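Local coordinates for protein C-type lectin domain family 4, member a4 (Mus musculus, PDB 3VYK) that binds N-glycans carrying a bisecting N-acetylglucosamine through a calcium-dependent C-type lectin domain and probably acts as an inhibitory receptor of dendritic cells, at residues Gln70-Arg74 and Pro93-Arg99. Sequence-based numbering, arbitrary orientation.
With CA (calcium ion), chain C; MAN (alpha-D-mannopyranose), chain B; NAG (2-acetamido-2-deoxy-beta-D-glucopyranose), chain D; SO4 (sulfate ion), chain E.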
loop_
_atom_site.group_PDB
_atom_site.type_symbol
_atom_site.label_atom_id
_atom_site.label_comp_id
_atom_site.label_asym_id
_atom_site.label_seq_id
_atom_site.Cartn_x
_atom_site.Cartn_y
_atom_site.Cartn_z
ATOM N N GLN A 70 6.461 17.713 -4.836
ATOM C CA GLN A 70 7.919 17.690 -4.984
ATOM C C GLN A 70 8.609 16.524 -4.263
ATOM O O GLN A 70 9.664 16.674 -3.643
ATOM C CB GLN A 70 8.499 19.054 -4.633
ATOM C CG GLN A 70 7.814 20.132 -5.445
ATOM C CD GLN A 70 8.711 21.287 -5.754
ATOM O OE1 GLN A 70 9.476 21.726 -4.903
ATOM N NE2 GLN A 70 8.623 21.797 -6.983
ATOM N N ARG A 71 7.982 15.350 -4.379
ATOM C CA ARG A 71 8.522 14.092 -3.876
ATOM C C ARG A 71 8.575 14.060 -2.352
ATOM O O ARG A 71 9.442 13.416 -1.763
ATOM C CB ARG A 71 9.894 13.757 -4.506
ATOM C CG ARG A 71 9.985 13.938 -6.019
ATOM C CD ARG A 71 9.535 12.724 -6.825
ATOM N NE ARG A 71 8.088 12.531 -6.870
ATOM C CZ ARG A 71 7.489 11.563 -7.562
ATOM N NH1 ARG A 71 8.214 10.700 -8.281
ATOM N NH2 ARG A 71 6.166 11.449 -7.553
ATOM N N GLN A 72 7.622 14.738 -1.717
ATOM C CA GLN A 72 7.480 14.697 -0.258
ATOM C C GLN A 72 6.451 13.634 0.105
ATOM O O GLN A 72 5.238 13.889 0.147
ATOM C CB GLN A 72 7.076 16.067 0.288
ATOM C CG GLN A 72 8.157 17.112 0.067
ATOM C CD GLN A 72 7.708 18.506 0.458
ATOM O OE1 GLN A 72 6.830 19.118 -0.196
ATOM N NE2 GLN A 72 8.324 19.039 1.509
ATOM N N TRP A 73 6.949 12.415 0.327
ATOM C CA TRP A 73 6.079 11.261 0.567
ATOM C C TRP A 73 5.478 11.330 1.937
ATOM O O TRP A 73 6.180 11.567 2.928
ATOM C CB TRP A 73 6.829 9.937 0.351
ATOM C CG TRP A 73 7.357 9.870 -1.058
ATOM C CD1 TRP A 73 8.654 10.125 -1.492
ATOM C CD2 TRP A 73 6.584 9.618 -2.278
ATOM N NE1 TRP A 73 8.739 10.020 -2.864
ATOM C CE2 TRP A 73 7.528 9.723 -3.392
ATOM C CE3 TRP A 73 5.247 9.317 -2.550
ATOM C CZ2 TRP A 73 7.132 9.527 -4.706
ATOM C CZ3 TRP A 73 4.861 9.118 -3.884
ATOM C CH2 TRP A 73 5.788 9.224 -4.932
ATOM N N ARG A 74 4.163 11.158 1.995
ATOM C CA ARG A 74 3.421 11.268 3.256
ATOM C C ARG A 74 2.405 10.149 3.410
ATOM O O ARG A 74 1.703 9.797 2.465
ATOM C CB ARG A 74 2.721 12.636 3.377
ATOM C CG ARG A 74 3.645 13.841 3.307
ATOM C CD ARG A 74 4.535 13.931 4.539
ATOM N NE ARG A 74 5.409 15.104 4.526
ATOM C CZ ARG A 74 6.675 15.103 4.103
ATOM N NH1 ARG A 74 7.240 13.993 3.649
ATOM N NH2 ARG A 74 7.384 16.223 4.130
ATOM N N PRO A 93 11.129 6.141 -6.869
ATOM C CA PRO A 93 10.063 6.677 -7.715
ATOM C C PRO A 93 10.664 7.528 -8.834
ATOM O O PRO A 93 11.778 8.038 -8.686
ATOM C CB PRO A 93 9.240 7.509 -6.730
ATOM C CG PRO A 93 10.257 8.031 -5.764
ATOM C CD PRO A 93 11.299 6.938 -5.634
ATOM N N ASN A 94 9.958 7.651 -9.956
ATOM C CA ASN A 94 10.584 8.261 -11.129
ATOM C C ASN A 94 9.864 9.403 -11.833
ATOM O O ASN A 94 10.487 10.092 -12.655
ATOM C CB ASN A 94 10.960 7.180 -12.156
ATOM C CG ASN A 94 9.750 6.514 -12.790
ATOM O OD1 ASN A 94 8.623 6.553 -12.272
ATOM N ND2 ASN A 94 9.984 5.884 -13.937
ATOM N N GLN A 95 8.581 9.616 -11.542
ATOM C CA GLN A 95 7.808 10.568 -12.345
ATOM C C GLN A 95 6.883 11.440 -11.511
ATOM O O GLN A 95 6.101 10.927 -10.707
ATOM C CB GLN A 95 7.053 9.810 -13.444
ATOM C CG GLN A 95 8.021 9.244 -14.482
ATOM C CD GLN A 95 7.442 8.232 -15.455
ATOM O OE1 GLN A 95 6.704 7.316 -15.086
ATOM N NE2 GLN A 95 7.838 8.364 -16.718
ATOM N N ASP A 96 6.962 12.756 -11.731
ATOM C CA ASP A 96 6.270 13.738 -10.878
ATOM C C ASP A 96 4.752 13.616 -10.864
ATOM O O ASP A 96 4.119 13.939 -9.856
ATOM C CB ASP A 96 6.671 15.186 -11.227
ATOM C CG ASP A 96 5.950 15.723 -12.465
ATOM O OD1 ASP A 96 6.437 15.491 -13.581
ATOM O OD2 ASP A 96 4.900 16.377 -12.313
ATOM N N TRP A 97 4.211 13.139 -11.983
ATOM C CA TRP A 97 2.786 12.982 -12.195
ATOM C C TRP A 97 2.259 11.654 -11.703
ATOM O O TRP A 97 1.070 11.371 -11.835
ATOM C CB TRP A 97 2.468 13.200 -13.677
ATOM C CG TRP A 97 3.372 12.414 -14.597
ATOM C CD1 TRP A 97 4.642 12.763 -15.057
ATOM C CD2 TRP A 97 3.106 11.100 -15.187
ATOM N NE1 TRP A 97 5.157 11.783 -15.872
ATOM C CE2 TRP A 97 4.286 10.758 -15.989
ATOM C CE3 TRP A 97 2.048 10.209 -15.139
ATOM C CZ2 TRP A 97 4.372 9.570 -16.697
ATOM C CZ3 TRP A 97 2.151 9.019 -15.856
ATOM C CH2 TRP A 97 3.285 8.709 -16.615
ATOM N N GLU A 98 3.147 10.844 -11.118
ATOM C CA GLU A 98 2.800 9.571 -10.485
ATOM C C GLU A 98 2.835 9.831 -8.981
ATOM O O GLU A 98 3.902 9.763 -8.344
ATOM C CB GLU A 98 3.792 8.469 -10.888
ATOM C CG GLU A 98 3.732 8.084 -12.370
ATOM C CD GLU A 98 4.533 6.824 -12.693
ATOM O OE1 GLU A 98 5.735 6.723 -12.341
ATOM O OE2 GLU A 98 3.942 5.917 -13.317
ATOM N N ARG A 99 1.682 10.176 -8.416
ATOM C CA ARG A 99 1.670 10.690 -7.048
ATOM C C ARG A 99 1.226 9.670 -6.007
ATOM O O ARG A 99 1.264 9.959 -4.812
ATOM C CB ARG A 99 0.806 11.956 -6.965
ATOM C CG ARG A 99 1.325 13.121 -7.811
ATOM C CD ARG A 99 0.458 14.375 -7.642
ATOM N NE ARG A 99 -0.962 14.030 -7.693
ATOM C CZ ARG A 99 -1.656 13.850 -8.813
ATOM N NH1 ARG A 99 -1.080 14.018 -10.003
ATOM N NH2 ARG A 99 -2.928 13.504 -8.737
HETATM CA CA CA C . 7.054 4.979 -11.452
HETATM C C1 MAN B . 5.876 1.805 -16.183
HETATM C C2 MAN B . 5.171 2.364 -14.944
HETATM C C3 MAN B . 6.064 3.393 -14.236
HETATM C C4 MAN B . 7.418 2.771 -13.936
HETATM C C5 MAN B . 8.046 2.237 -15.242
HETATM C C6 MAN B . 9.393 1.553 -14.997
HETATM O O2 MAN B . 4.933 1.282 -14.065
HETATM O O3 MAN B . 5.592 3.871 -12.972
HETATM O O4 MAN B . 8.129 3.794 -13.240
HETATM O O5 MAN B . 7.160 1.306 -15.852
HETATM O O6 MAN B . 9.972 1.215 -16.254
HETATM C C1 NAG D . 2.668 2.674 -18.696
HETATM C C2 NAG D . 1.442 1.784 -18.864
HETATM C C3 NAG D . 0.175 2.566 -18.524
HETATM C C4 NAG D . 0.290 3.271 -17.168
HETATM C C5 NAG D . 1.611 4.033 -17.094
HETATM C C6 NAG D . 1.834 4.656 -15.717
HETATM C C7 NAG D . 1.743 0.064 -20.591
HETATM C C8 NAG D . 1.593 -0.256 -22.053
HETATM N N2 NAG D . 1.362 1.294 -20.236
HETATM O O3 NAG D . -0.908 1.665 -18.512
HETATM O O4 NAG D . -0.798 4.159 -17.018
HETATM O O5 NAG D . 2.717 3.186 -17.375
HETATM O O6 NAG D . 2.883 5.596 -15.781
HETATM O O7 NAG D . 2.203 -0.782 -19.821
HETATM S S SO4 E . -4.073 14.106 -12.297
HETATM O O1 SO4 E . -4.301 14.592 -10.907
HETATM O O2 SO4 E . -4.479 15.116 -13.315
HETATM O O3 SO4 E . -2.646 13.747 -12.472
HETATM O O4 SO4 E . -4.901 12.892 -12.493
HETATM O O HOH W 1 11.092 10.894 -8.935
#
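Trp73 brings the CZ2 and NE1 side of its indole up to CB and CG of Pro93, CZ2 meeting Pro93 CB at 3.6 Å, behind the calcium site of this C-type lectin fold. Pro93 follows a cis peptide bond and belongs to the Glu-Pro-Asn sequence that mannose-binding members of the family use to hold calcium and sugar. The far rim of the indole, CH2, faces Glu98 O near the ring plane. Trp73 CZ2 points onto the guanidinium of Arg71, over its centre and 3.5 Å from its plane, the two planes inclined, not stacked; Asp96 CA lies over the opposite face, toward its rim. Bends at chi2 (-86°) and chi3 (75°) bring the arginine chain round past the indole's CZ2 edge and carry its head into the loop 93-99. There NH2 donates to Glu98 O at 2.9 Å; the oxygen lies in the guanidinium plane, although the nitrogen stands 40° out of the carbonyl plane. NH1 reaches Pro93 O through a water held at its edge. Salt bridges from NH2 to Asp67 and from NH1 to Asp114 further fix the head, and Asp114, itself a calcium ligand, also accepts a hydrogen bond from Gln95 N. Arg71 is thus a second-shell residue, and its positive charge probably helps to balance the acidic groups around the metal. Between Gln95 and Glu98 the loop makes a type I turn, closed by Glu98 N to Gln95 O, and Asn94 and Glu98 project from the loop to the calcium. Asn94 OD1 and Glu98 OE1 each bind the ion at 2.4 Å, alongside Glu92, Asn113 and Asp114, while mannose O3 and O4 complete its shell. The other carboxylate oxygen, Glu98 OE2, accepts a hydrogen bond from O6 of the N-acetylglucosamine at 2.7 Å.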